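Local coordinates for protein time interval measuring enzyme TIME (Bombyx mori, PDB 2E47) that probably catalyses the dismutation of superoxide to hydrogen peroxide and dioxygen, working with one copper and one zinc ion per subunit, at residues S8-V13 / I108-P113; E17-N22 / G146-G151; G37-L42 / V121-K126; G48-E53 / G142-R147; G89-D94 / S99-V104. All coordinates share one frame; numbering follows the deposited sequence.

How the interactions relate
All five contacts belong to one antiparallel beta-barrel. Interactions 2 and 3 lie closest together, their centres about 6 Å apart, and both are buried and wholly aliphatic across the barrel interior; the backbone bond of Val148 to Leu123 joins them. Interaction 4 is also buried but metal-centred: His50 and His52 share the copper with His124 of interaction 3. Interaction 5 brings together the two outermost strands, 87-93 and 98-105, mixing an aromatic contact with a serine hydroxyl-to-carbonyl hydrogen bond and water bridges. Interaction 1, partly at the surface and about 18 Å from interaction 4 between centres, is sparser, with one leucine from a loop reaching Ser8, Arg9 and Ala10.

Interaction 1: residues S8-V13 / I108-P113; sequences SRAIAV and ISLSGP
Ser8 and Leu110 mark the closest approach of the two backbones, their CA atoms 7.4 Å apart, too far for sheet pairing. Segment 8-13 runs into strand 9-15, where Ala10 pairs with Phe25 of the next strand. Segment 108-113 is irregular, part of the long connection between strands 98-105 and 120-124. One side chain spans the gap. In Leu110 a chi1 of -70° sets CG beside its own backbone N, and from there the two methyls reach the strand. CD1 does most of the touching: it lies 3.2 Å from Ser8 O, close for a methyl against a carbonyl, and also meets Arg9 CA at 3.9 Å. The other branch, CD2, reaches Ala10 CB at 4.3 Å, a looser apolar touch. Leu110 also packs on Gln27 of strand 20-27, so it rests on two neighbouring strands. The loop holds its own shape nearby: Ser109 OG donates to Ser111 O at 3.1 Å, tilted 24° from the carbonyl plane, across the leucine between them. On the other side of the strand, Ile11 packs against Gly55 of the second subunit. A leucine from the connecting loop that covers the barrel end in this way is characteristic of the Greek-key barrel of Cu,Zn superoxide dismutases, where the corresponding side chain is likened to a cork.

Interaction 2: residues E17-N22 / G146-G151; sequences ETIRGN and GRVACG. With NAG (2-acetamido-2-deoxy-beta-D-glucopyranose), chain C.
Ile19 carries this contact, giving up more surface than either of its partners, Val148 and Ala149. It sits just before strand 20-27 and points inward across the barrel, its two branches dividing the work. The longer one ends in CD1, 3.7 Å from Val148 CG2; the two side chains cross at about a right angle, a methyl at the end of one laid against a branch of the other. The shorter branch, CG2, stands anti to the backbone N and comes within 4.0 Å of Ala149 CB. Val148 and Ala149 can both serve Ile19 because of how their strand is built: they lie opposite the single residue Leu123 in a classic beta bulge. The bulge interrupts the normal alternation, so two consecutive side chains face the interior. Val148 N bonds to the backbone of Leu123, and Leu42 covers Ile19 from another loop.

Cys150, next along from the bulge, forms the disulfide with Cys61. Asn22, on strand 20-27, carries an N-linked sugar: its ND2 is bonded to C1 of the N-acetylglucosamine at 1.5 Å, and Asn22 also packs on Ser58 of the second subunit. The glycan is thus kept well away from the aliphatic cluster. With methyl groups meeting methyl groups, the contact has no directional bond; it depends on shape and on the burial of carbon, and the bulge sets which carbons arrive.

Interaction 3: residues G37-L42 / V121-K126; sequences GGITGL and VVLHEK. With CU (copper (II) ion), chain E.
Leu42 and Leu123 meet tip to tip inside the barrel, CD1 of the first 3.9 Å from CD2 of the second. The same CD2 methyl also approaches Ile39 CG2 at 4.3 Å, so one branch of Leu123 faces both Leu42 and Ile39. It gets there because its CG lies anti to the backbone N (chi1 178°), which extends the side chain from strand 120-124 toward the far wall.

A second shell fixes these three. Tyr47 packs on both leucines, Phe93 on Ile39 and Leu42, and Ile19 fills in beside Ile39 and Leu42. Val148 and Val91 also touch Leu123.

One residue further on, the strand faces the other way. His124 points outward and binds the copper ion through NE2 at 2.1 Å, with Val122 CG1 3.8 Å above one ring face, off toward its rim. Weak bonds from ND1 to Gly145 O and Gly146 O help set the ring's rotation. The strand therefore keeps two chemistries apart: aliphatic carbon on its inner side, and on its outer side an imidazole whose two nitrogens are committed to metal and backbone.

Interaction 4: residues G48-E53 / G142-R147; sequences GFHVHE and GNAGGR. With CU (copper (II) ion), chain E.
Ala144 makes the close-fitting part of this contact, set against His50 and Gly48. Its CB lies at the edge of the His50 ring, 4.0 Å from CE1, and 4.1 Å from Gly48 CA. A side chain at Gly48 would run straight into that methyl, so the glycine lets the loop come down on the strand. The copper ion is bound through His50 ND1 at 2.0 Å and His52 NE2 at 2.1 Å; His67 and His124 complete the site, and His50 NE2 is hydrogen-bonded to Asp128 OD1. The second firm contact is between His52 and Arg147. The arginine runs extended from CG to NE, and the centre of its guanidinium lies under His52 CE1, 3.4 Å from the plane. Ring and guanidinium planes stand 77° apart, so this is no parallel stack. His52 ND1 and Arg147 NH2 are both donors and share Gly65 O as acceptor, while NH2 also reaches Cys61 O. A leucine in place of Arg147 would probably cost Gly65 O one of its two donors and Cys61 O its bond from NH2, and leave His52 CE1 without the guanidinium face.

The looser side begins at Gly145, which is exposed, and Arg147 as a whole is partly exposed. Family members have an arginine at this position beside the copper. Segment 142-147 follows helix 138-141 and leads into strand 147-155, while His50 and His52 stand on strand 45-52, flanked in the sheet by strands 87-93 and 120-124.

Interaction 5: residues G89-D94 / S99-V104; sequences GNVVFD and SRIDLV
Ser99 sits over the centre of the Phe93 ring, its CB 3.5 Å from the centroid and only 4° off the normal, a CH-pi contact. In Phe93, chi1 of -76° swings the ring back under the serine although its first bond leads away, and chi2 of -102° turns its face up to CB. Ser99 OG, anti to its N, points instead to Val92 O and donates a bond of 2.9 Å from well above the carbonyl plane; the same OG lies 3.7 Å from Val91 CB. The two strands are the outermost of the antiparallel sheet, and their meeting closes the Greek-key barrel without regular backbone pairing. Water does part of that work: one molecule accepts from Val92 N at 2.8 Å and donates to Arg100 O, and a second donates to both Val92 O and Arg100 O. With an alanine here instead of the phenylalanine, Ser99 CB would probably lose the ring face and a gap open beside Tyr47, whose ring meets Phe93 at about a right angle. Deeper in, Val91 CG1 touches Ile101 CG1 at 3.7 Å, the two side chains crossing at a slant, with Ile39 packed against Ile101 and Phe49 against Val91.

Interaction 1: residues S8-V13 / I108-P113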
# COMPACT_ATOMS: atom_id res chain seq x y z
N SER A 8 13.53 -3.03 8.71
CA SER A 8 12.35 -2.88 7.84
C SER A 8 11.42 -4.06 7.90
O SER A 8 11.86 -5.21 7.79
CB SER A 8 12.80 -2.71 6.39
OG SER A 8 12.48 -1.39 5.96
N ARG A 9 10.14 -3.75 8.13
CA ARG A 9 9.05 -4.71 7.98
C ARG A 9 7.98 -4.13 7.02
O ARG A 9 8.01 -2.95 6.67
CB ARG A 9 8.43 -5.04 9.34
CG ARG A 9 9.48 -5.48 10.37
CD ARG A 9 8.85 -6.03 11.64
NE ARG A 9 8.04 -5.03 12.37
CZ ARG A 9 7.00 -5.32 13.17
NH1 ARG A 9 6.62 -6.59 13.38
NH2 ARG A 9 6.32 -4.33 13.75
N ALA A 10 7.03 -4.96 6.63
CA ALA A 10 5.94 -4.51 5.77
C ALA A 10 4.71 -5.26 6.17
O ALA A 10 4.78 -6.25 6.88
CB ALA A 10 6.28 -4.77 4.34
N ILE A 11 3.56 -4.79 5.75
CA ILE A 11 2.33 -5.38 6.24
C ILE A 11 1.29 -5.10 5.15
O ILE A 11 1.41 -4.08 4.43
CB ILE A 11 1.85 -4.69 7.51
CG1 ILE A 11 0.56 -5.37 8.02
CG2 ILE A 11 1.57 -3.17 7.26
CD1 ILE A 11 0.27 -5.10 9.56
N ALA A 12 0.36 -6.03 4.97
CA ALA A 12 -0.79 -5.86 4.02
C ALA A 12 -2.00 -6.20 4.84
O ALA A 12 -1.95 -7.14 5.66
CB ALA A 12 -0.72 -6.89 2.87
N VAL A 13 -3.09 -5.50 4.62
CA VAL A 13 -4.30 -5.77 5.36
C VAL A 13 -5.34 -6.18 4.37
O VAL A 13 -5.53 -5.53 3.38
CB VAL A 13 -4.74 -4.49 6.19
CG1 VAL A 13 -6.05 -4.68 6.79
CG2 VAL A 13 -3.68 -4.18 7.31
N ILE A 108 11.02 -13.47 -2.43
CA ILE A 108 10.63 -12.11 -2.14
C ILE A 108 11.68 -11.38 -1.27
O ILE A 108 12.39 -12.00 -0.49
CB ILE A 108 9.22 -12.04 -1.45
CG1 ILE A 108 9.19 -12.83 -0.14
CG2 ILE A 108 8.08 -12.56 -2.42
CD1 ILE A 108 7.85 -12.65 0.72
N SER A 109 11.68 -10.07 -1.36
CA SER A 109 12.54 -9.26 -0.55
C SER A 109 11.76 -7.95 -0.24
O SER A 109 10.74 -7.60 -0.88
CB SER A 109 13.81 -8.91 -1.33
OG SER A 109 14.76 -8.24 -0.51
N LEU A 110 12.28 -7.23 0.73
CA LEU A 110 11.74 -5.95 1.15
C LEU A 110 12.35 -4.80 0.36
O LEU A 110 11.80 -3.70 0.34
CB LEU A 110 11.93 -5.79 2.65
CG LEU A 110 11.05 -6.74 3.49
CD1 LEU A 110 10.96 -6.11 4.84
CD2 LEU A 110 9.67 -7.02 2.95
N SER A 111 13.44 -5.07 -0.37
CA SER A 111 14.05 -4.08 -1.28
C SER A 111 14.73 -4.78 -2.47
O SER A 111 14.71 -6.00 -2.58
CB SER A 111 15.05 -3.17 -0.53
OG SER A 111 16.13 -3.93 -0.01
N GLY A 112 15.28 -4.00 -3.39
CA GLY A 112 15.97 -4.58 -4.55
C GLY A 112 14.98 -4.92 -5.64
O GLY A 112 13.80 -4.54 -5.57
N PRO A 113 15.44 -5.64 -6.66
CA PRO A 113 14.48 -5.91 -7.71
C PRO A 113 13.44 -7.01 -7.36
O PRO A 113 12.47 -7.10 -8.06
CB PRO A 113 15.35 -6.35 -8.91
CG PRO A 113 16.57 -6.94 -8.27
CD PRO A 113 16.78 -6.18 -6.96

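Interaction 2: residues E17-N22 / G146-G151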
# COMPACT_ATOMS: atom_id res chain seq x y z
N GLU A 17 -16.32 -7.48 3.35
CA GLU A 17 -17.48 -7.80 4.17
C GLU A 17 -17.25 -9.13 4.90
O GLU A 17 -17.64 -9.27 6.08
CB GLU A 17 -18.76 -7.93 3.33
CG GLU A 17 -19.41 -6.59 2.86
CD GLU A 17 -19.36 -5.48 3.92
OE1 GLU A 17 -20.09 -5.56 4.95
OE2 GLU A 17 -18.58 -4.52 3.73
N THR A 18 -16.65 -10.11 4.19
CA THR A 18 -16.46 -11.45 4.78
C THR A 18 -15.04 -11.82 5.26
O THR A 18 -14.90 -12.68 6.12
CB THR A 18 -17.01 -12.57 3.82
OG1 THR A 18 -16.40 -12.44 2.53
CG2 THR A 18 -18.56 -12.45 3.62
N ILE A 19 -14.01 -11.18 4.73
CA ILE A 19 -12.64 -11.61 4.96
C ILE A 19 -11.83 -10.55 5.66
O ILE A 19 -11.92 -9.37 5.27
CB ILE A 19 -11.97 -12.02 3.60
CG1 ILE A 19 -12.47 -13.42 3.18
CG2 ILE A 19 -10.42 -11.97 3.74
CD1 ILE A 19 -12.29 -13.70 1.81
N ARG A 20 -11.09 -10.94 6.69
CA ARG A 20 -10.22 -10.01 7.41
C ARG A 20 -8.91 -10.65 7.74
O ARG A 20 -8.87 -11.78 8.24
CB ARG A 20 -10.84 -9.53 8.76
CG ARG A 20 -12.31 -9.14 8.70
CD ARG A 20 -12.48 -7.66 8.55
NE ARG A 20 -13.59 -7.23 9.42
CZ ARG A 20 -14.84 -7.00 9.00
NH1 ARG A 20 -15.78 -6.62 9.88
NH2 ARG A 20 -15.16 -7.13 7.71
N GLY A 21 -7.84 -9.88 7.55
CA GLY A 21 -6.55 -10.35 7.98
C GLY A 21 -5.47 -9.32 7.94
O GLY A 21 -5.64 -8.25 7.36
N ASN A 22 -4.37 -9.65 8.61
CA ASN A 22 -3.12 -8.89 8.58
C ASN A 22 -2.06 -9.88 8.17
O ASN A 22 -2.02 -11.00 8.72
CB ASN A 22 -2.72 -8.41 10.00
CG ASN A 22 -3.81 -7.52 10.63
OD1 ASN A 22 -4.18 -6.49 10.04
ND2 ASN A 22 -4.39 -7.97 11.78
N GLY A 146 -10.76 -16.48 -9.32
CA GLY A 146 -11.02 -15.08 -9.04
C GLY A 146 -10.36 -14.66 -7.73
O GLY A 146 -9.80 -15.49 -6.98
N ARG A 147 -10.44 -13.36 -7.46
CA ARG A 147 -9.65 -12.72 -6.44
C ARG A 147 -10.58 -12.33 -5.33
O ARG A 147 -11.46 -11.55 -5.54
CB ARG A 147 -9.00 -11.48 -7.07
CG ARG A 147 -8.07 -11.87 -8.24
CD ARG A 147 -7.24 -10.73 -8.74
NE ARG A 147 -6.49 -11.22 -9.89
CZ ARG A 147 -5.59 -10.54 -10.59
NH1 ARG A 147 -5.01 -11.14 -11.62
NH2 ARG A 147 -5.27 -9.28 -10.30
N VAL A 148 -10.43 -12.92 -4.15
CA VAL A 148 -11.47 -12.67 -3.12
C VAL A 148 -11.12 -11.46 -2.23
O VAL A 148 -12.00 -10.85 -1.65
CB VAL A 148 -11.86 -13.92 -2.29
CG1 VAL A 148 -12.34 -15.06 -3.21
CG2 VAL A 148 -10.74 -14.40 -1.49
N ALA A 149 -9.82 -11.15 -2.09
CA ALA A 149 -9.40 -9.98 -1.34
C ALA A 149 -7.98 -9.64 -1.71
O ALA A 149 -7.23 -10.52 -2.13
CB ALA A 149 -9.52 -10.31 0.21
N CYS A 150 -7.62 -8.36 -1.53
CA CYS A 150 -6.27 -7.89 -1.78
C CYS A 150 -5.89 -6.76 -0.86
O CYS A 150 -6.78 -6.06 -0.33
CB CYS A 150 -6.09 -7.41 -3.26
SG CYS A 150 -7.35 -6.41 -3.91
N GLY A 151 -4.59 -6.54 -0.69
CA GLY A 151 -4.15 -5.38 0.06
C GLY A 151 -2.82 -4.93 -0.47
O GLY A 151 -2.01 -5.75 -0.85
C1 NAG C . -4.38 -7.05 12.91
C2 NAG C . -3.48 -6.20 13.83
C3 NAG C . -4.16 -5.74 15.13
C4 NAG C . -5.69 -5.62 15.16
C5 NAG C . -6.40 -6.25 13.95
C6 NAG C . -7.66 -5.47 13.58
C7 NAG C . -0.96 -6.48 13.70
C8 NAG C . -0.86 -6.04 12.28
N2 NAG C . -2.18 -6.84 14.16
O3 NAG C . -3.59 -4.53 15.58
O4 NAG C . -6.07 -6.41 16.26
O5 NAG C . -5.57 -6.31 12.80
O6 NAG C . -8.58 -5.35 14.64
O7 NAG C . 0.09 -6.49 14.35

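Interaction 3: residues G37-L42 / V121-K126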
# COMPACT_ATOMS: atom_id res chain seq x y z
N GLY A 37 0.75 -14.25 9.85
CA GLY A 37 -0.44 -13.51 10.18
C GLY A 37 -1.58 -14.47 10.20
O GLY A 37 -1.37 -15.70 10.31
N GLY A 38 -2.78 -13.93 10.03
CA GLY A 38 -3.99 -14.70 10.27
C GLY A 38 -4.99 -14.08 9.37
O GLY A 38 -4.95 -12.87 9.19
N ILE A 39 -5.88 -14.88 8.79
CA ILE A 39 -6.98 -14.37 7.95
C ILE A 39 -8.18 -15.15 8.43
O ILE A 39 -8.03 -16.30 8.76
CB ILE A 39 -6.73 -14.64 6.46
CG1 ILE A 39 -5.40 -14.00 6.01
CG2 ILE A 39 -7.86 -14.11 5.57
CD1 ILE A 39 -5.07 -14.54 4.61
N THR A 40 -9.33 -14.52 8.54
CA THR A 40 -10.57 -15.25 8.75
C THR A 40 -11.57 -14.96 7.64
O THR A 40 -11.56 -13.91 6.99
CB THR A 40 -11.22 -14.85 10.11
OG1 THR A 40 -11.48 -13.44 10.07
CG2 THR A 40 -10.23 -15.10 11.20
N GLY A 41 -12.44 -15.92 7.38
CA GLY A 41 -13.53 -15.68 6.46
C GLY A 41 -13.72 -16.70 5.35
O GLY A 41 -14.62 -16.54 4.56
N LEU A 42 -12.87 -17.72 5.25
CA LEU A 42 -13.16 -18.75 4.25
C LEU A 42 -13.28 -20.11 4.88
O LEU A 42 -12.67 -20.38 5.89
CB LEU A 42 -12.09 -18.83 3.18
CG LEU A 42 -11.95 -17.61 2.29
CD1 LEU A 42 -10.55 -17.71 1.64
CD2 LEU A 42 -13.08 -17.50 1.35
N VAL A 121 -0.80 -8.12 -2.08
CA VAL A 121 -1.03 -9.53 -1.80
C VAL A 121 -2.46 -9.78 -2.29
O VAL A 121 -3.34 -8.90 -2.10
CB VAL A 121 -0.93 -9.77 -0.30
CG1 VAL A 121 -1.53 -11.09 -0.02
CG2 VAL A 121 0.49 -9.86 0.05
N VAL A 122 -2.71 -10.93 -2.88
CA VAL A 122 -4.03 -11.28 -3.38
C VAL A 122 -4.39 -12.69 -2.93
O VAL A 122 -3.60 -13.64 -3.14
CB VAL A 122 -4.16 -11.26 -4.89
CG1 VAL A 122 -5.62 -11.66 -5.30
CG2 VAL A 122 -3.82 -9.87 -5.42
N LEU A 123 -5.56 -12.81 -2.31
CA LEU A 123 -6.09 -14.12 -1.89
C LEU A 123 -7.10 -14.51 -2.91
O LEU A 123 -8.04 -13.72 -3.19
CB LEU A 123 -6.83 -13.97 -0.56
CG LEU A 123 -7.51 -15.17 0.09
CD1 LEU A 123 -6.54 -16.24 0.45
CD2 LEU A 123 -8.19 -14.65 1.36
N HIS A 124 -7.04 -15.77 -3.32
CA HIS A 124 -7.85 -16.24 -4.42
C HIS A 124 -8.94 -17.16 -3.98
O HIS A 124 -8.90 -17.70 -2.85
CB HIS A 124 -6.91 -17.00 -5.39
CG HIS A 124 -5.96 -16.11 -6.09
ND1 HIS A 124 -6.32 -15.39 -7.21
CD2 HIS A 124 -4.68 -15.80 -5.83
CE1 HIS A 124 -5.28 -14.70 -7.62
NE2 HIS A 124 -4.25 -14.94 -6.82
N GLU A 125 -9.90 -17.38 -4.87
CA GLU A 125 -11.07 -18.15 -4.56
C GLU A 125 -10.84 -19.66 -4.52
O GLU A 125 -11.59 -20.38 -3.90
CB GLU A 125 -12.22 -17.78 -5.54
CG GLU A 125 -12.44 -18.70 -6.74
CD GLU A 125 -13.19 -17.97 -7.93
OE1 GLU A 125 -14.00 -17.02 -7.64
OE2 GLU A 125 -12.98 -18.34 -9.12
N LYS A 126 -9.77 -20.13 -5.16
CA LYS A 126 -9.40 -21.56 -5.05
C LYS A 126 -7.94 -21.81 -4.95
O LYS A 126 -7.12 -20.87 -5.04
CB LYS A 126 -9.98 -22.41 -6.16
CG LYS A 126 -9.75 -21.96 -7.57
CD LYS A 126 -10.92 -22.50 -8.37
CE LYS A 126 -10.58 -22.64 -9.88
NZ LYS A 126 -11.16 -23.90 -10.49
CU CU E . -2.62 -14.62 -8.06

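Interaction 4: residues G48-E53 / G142-R147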
# COMPACT_ATOMS: atom_id res chain seq x y z
N GLY A 48 -5.13 -19.98 -3.17
CA GLY A 48 -3.99 -19.28 -3.74
C GLY A 48 -3.71 -17.99 -3.05
O GLY A 48 -4.63 -17.23 -2.73
N PHE A 49 -2.44 -17.73 -2.76
CA PHE A 49 -2.09 -16.49 -2.12
C PHE A 49 -0.81 -15.99 -2.78
O PHE A 49 0.19 -16.67 -2.74
CB PHE A 49 -1.82 -16.81 -0.68
CG PHE A 49 -1.61 -15.61 0.17
CD1 PHE A 49 -0.42 -15.44 0.85
CD2 PHE A 49 -2.62 -14.73 0.37
CE1 PHE A 49 -0.24 -14.35 1.65
CE2 PHE A 49 -2.47 -13.65 1.16
CZ PHE A 49 -1.26 -13.45 1.79
N HIS A 50 -0.83 -14.84 -3.45
CA HIS A 50 0.33 -14.41 -4.24
C HIS A 50 0.62 -12.92 -4.09
O HIS A 50 -0.30 -12.20 -3.78
CB HIS A 50 0.09 -14.64 -5.72
CG HIS A 50 -0.62 -15.92 -6.02
ND1 HIS A 50 -1.78 -15.96 -6.78
CD2 HIS A 50 -0.33 -17.22 -5.68
CE1 HIS A 50 -2.17 -17.22 -6.89
NE2 HIS A 50 -1.31 -18.01 -6.24
N VAL A 51 1.84 -12.48 -4.40
CA VAL A 51 2.15 -11.06 -4.55
C VAL A 51 1.94 -10.74 -6.02
O VAL A 51 2.61 -11.36 -6.94
CB VAL A 51 3.59 -10.76 -4.15
CG1 VAL A 51 3.95 -9.28 -4.38
CG2 VAL A 51 3.83 -11.16 -2.63
N HIS A 52 1.03 -9.82 -6.29
CA HIS A 52 0.77 -9.43 -7.66
C HIS A 52 1.61 -8.16 -7.96
O HIS A 52 2.14 -7.49 -7.06
CB HIS A 52 -0.75 -9.28 -7.89
CG HIS A 52 -1.50 -10.58 -8.01
ND1 HIS A 52 -2.47 -10.78 -8.96
CD2 HIS A 52 -1.44 -11.72 -7.30
CE1 HIS A 52 -3.00 -11.98 -8.81
NE2 HIS A 52 -2.37 -12.59 -7.82
N GLU A 53 1.81 -7.87 -9.23
CA GLU A 53 2.81 -6.91 -9.62
C GLU A 53 2.47 -5.46 -9.19
O GLU A 53 3.35 -4.73 -8.79
CB GLU A 53 2.99 -6.99 -11.15
CG GLU A 53 3.98 -5.96 -11.61
CD GLU A 53 4.07 -5.85 -13.14
OE1 GLU A 53 5.09 -5.26 -13.61
OE2 GLU A 53 3.15 -6.32 -13.84
N GLY A 142 -1.64 -20.70 -11.93
CA GLY A 142 -1.97 -21.79 -11.00
C GLY A 142 -3.45 -22.20 -10.97
O GLY A 142 -3.80 -23.08 -10.17
N ASN A 143 -4.26 -21.63 -11.88
CA ASN A 143 -5.70 -21.87 -11.96
C ASN A 143 -6.35 -21.57 -10.58
O ASN A 143 -7.14 -22.40 -10.06
CB ASN A 143 -5.94 -23.34 -12.38
CG ASN A 143 -7.40 -23.67 -12.69
OD1 ASN A 143 -7.83 -24.83 -12.52
ND2 ASN A 143 -8.16 -22.70 -13.12
N ALA A 144 -5.96 -20.45 -9.95
CA ALA A 144 -6.48 -20.19 -8.57
C ALA A 144 -7.78 -19.41 -8.59
O ALA A 144 -8.45 -19.21 -7.55
CB ALA A 144 -5.37 -19.56 -7.62
N GLY A 145 -8.16 -18.99 -9.79
CA GLY A 145 -9.49 -18.44 -10.00
C GLY A 145 -9.55 -16.96 -9.65
O GLY A 145 -8.54 -16.30 -9.67
N GLY A 146 -10.76 -16.48 -9.32
CA GLY A 146 -11.02 -15.08 -9.04
C GLY A 146 -10.36 -14.66 -7.73
O GLY A 146 -9.80 -15.49 -6.98
N ARG A 147 -10.44 -13.36 -7.46
CA ARG A 147 -9.65 -12.72 -6.44
C ARG A 147 -10.58 -12.33 -5.33
O ARG A 147 -11.46 -11.55 -5.54
CB ARG A 147 -9.00 -11.48 -7.07
CG ARG A 147 -8.07 -11.87 -8.24
CD ARG A 147 -7.24 -10.73 -8.74
NE ARG A 147 -6.49 -11.22 -9.89
CZ ARG A 147 -5.59 -10.54 -10.59
NH1 ARG A 147 -5.01 -11.14 -11.62
NH2 ARG A 147 -5.27 -9.28 -10.30
CU CU E . -2.62 -14.62 -8.06

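Interaction 5: residues G89-D94 / S99-V104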
# COMPACT_ATOMS: atom_id res chain seq x y z
N GLY A 89 2.32 -19.57 -2.74
CA GLY A 89 1.67 -20.85 -2.50
C GLY A 89 0.17 -20.73 -2.15
O GLY A 89 -0.51 -19.89 -2.73
N ASN A 90 -0.31 -21.60 -1.28
CA ASN A 90 -1.71 -21.61 -0.82
C ASN A 90 -1.69 -21.36 0.64
O ASN A 90 -0.71 -21.78 1.30
CB ASN A 90 -2.32 -23.02 -1.02
CG ASN A 90 -2.61 -23.34 -2.49
OD1 ASN A 90 -2.12 -24.34 -3.04
ND2 ASN A 90 -3.42 -22.54 -3.11
N VAL A 91 -2.74 -20.74 1.18
CA VAL A 91 -2.91 -20.65 2.63
C VAL A 91 -4.04 -21.59 3.03
O VAL A 91 -4.98 -21.76 2.29
CB VAL A 91 -3.21 -19.20 3.15
CG1 VAL A 91 -2.06 -18.30 2.84
CG2 VAL A 91 -4.41 -18.60 2.53
N VAL A 92 -3.93 -22.18 4.22
CA VAL A 92 -4.90 -23.15 4.67
C VAL A 92 -5.84 -22.62 5.73
O VAL A 92 -5.36 -22.05 6.71
CB VAL A 92 -4.18 -24.35 5.25
CG1 VAL A 92 -5.22 -25.34 5.82
CG2 VAL A 92 -3.20 -24.98 4.14
N PHE A 93 -7.15 -22.78 5.54
CA PHE A 93 -8.16 -22.40 6.53
C PHE A 93 -8.60 -23.61 7.35
O PHE A 93 -8.66 -24.71 6.81
CB PHE A 93 -9.37 -21.74 5.86
CG PHE A 93 -9.10 -20.35 5.43
CD1 PHE A 93 -9.56 -19.29 6.19
CD2 PHE A 93 -8.29 -20.10 4.30
CE1 PHE A 93 -9.25 -18.01 5.84
CE2 PHE A 93 -8.02 -18.81 3.90
CZ PHE A 93 -8.51 -17.75 4.67
N ASP A 94 -8.88 -23.39 8.65
CA ASP A 94 -9.31 -24.49 9.50
C ASP A 94 -10.81 -24.52 9.53
O ASP A 94 -11.48 -23.68 8.91
CB ASP A 94 -8.71 -24.42 10.93
CG ASP A 94 -9.17 -23.21 11.72
OD1 ASP A 94 -8.45 -22.78 12.61
OD2 ASP A 94 -10.22 -22.63 11.39
N SER A 99 -7.19 -18.91 9.11
CA SER A 99 -5.97 -19.35 8.49
C SER A 99 -4.81 -18.67 9.23
O SER A 99 -4.75 -17.44 9.29
CB SER A 99 -5.87 -18.90 7.06
OG SER A 99 -4.57 -19.26 6.60
N ARG A 100 -3.90 -19.50 9.72
CA ARG A 100 -2.66 -19.10 10.33
C ARG A 100 -1.62 -19.16 9.22
O ARG A 100 -1.39 -20.20 8.66
CB ARG A 100 -2.28 -20.14 11.42
CG ARG A 100 -1.48 -19.60 12.62
CD ARG A 100 -0.11 -19.07 12.32
NE ARG A 100 -0.01 -17.65 12.73
CZ ARG A 100 1.10 -16.91 12.85
NH1 ARG A 100 0.99 -15.63 13.18
NH2 ARG A 100 2.31 -17.41 12.65
N ILE A 101 -1.04 -18.02 8.86
CA ILE A 101 0.06 -18.01 7.92
C ILE A 101 1.43 -17.95 8.65
O ILE A 101 1.66 -17.11 9.53
CB ILE A 101 -0.07 -16.80 6.98
CG1 ILE A 101 -1.40 -16.85 6.22
CG2 ILE A 101 1.13 -16.72 6.00
CD1 ILE A 101 -1.72 -15.47 5.64
N ASP A 102 2.34 -18.84 8.28
CA ASP A 102 3.64 -18.83 8.90
C ASP A 102 4.64 -19.52 8.02
O ASP A 102 4.78 -20.76 8.02
CB ASP A 102 3.57 -19.50 10.27
CG ASP A 102 4.90 -19.40 11.04
OD1 ASP A 102 4.98 -19.88 12.21
OD2 ASP A 102 5.87 -18.84 10.49
N LEU A 103 5.38 -18.73 7.26
CA LEU A 103 6.27 -19.33 6.29
C LEU A 103 7.44 -18.43 6.05
O LEU A 103 7.40 -17.22 6.33
CB LEU A 103 5.56 -19.63 4.98
CG LEU A 103 5.07 -18.39 4.21
CD1 LEU A 103 6.08 -17.65 3.29
CD2 LEU A 103 3.86 -18.77 3.36
N VAL A 104 8.50 -19.05 5.56
CA VAL A 104 9.67 -18.32 5.20
C VAL A 104 9.80 -18.46 3.69
O VAL A 104 9.66 -19.55 3.19
CB VAL A 104 10.88 -18.89 5.92
CG1 VAL A 104 12.15 -18.26 5.40
CG2 VAL A 104 10.71 -18.65 7.47
O HOH W 1 -1.67 -21.50 5.71
O HOH W 2 -2.70 -22.76 8.44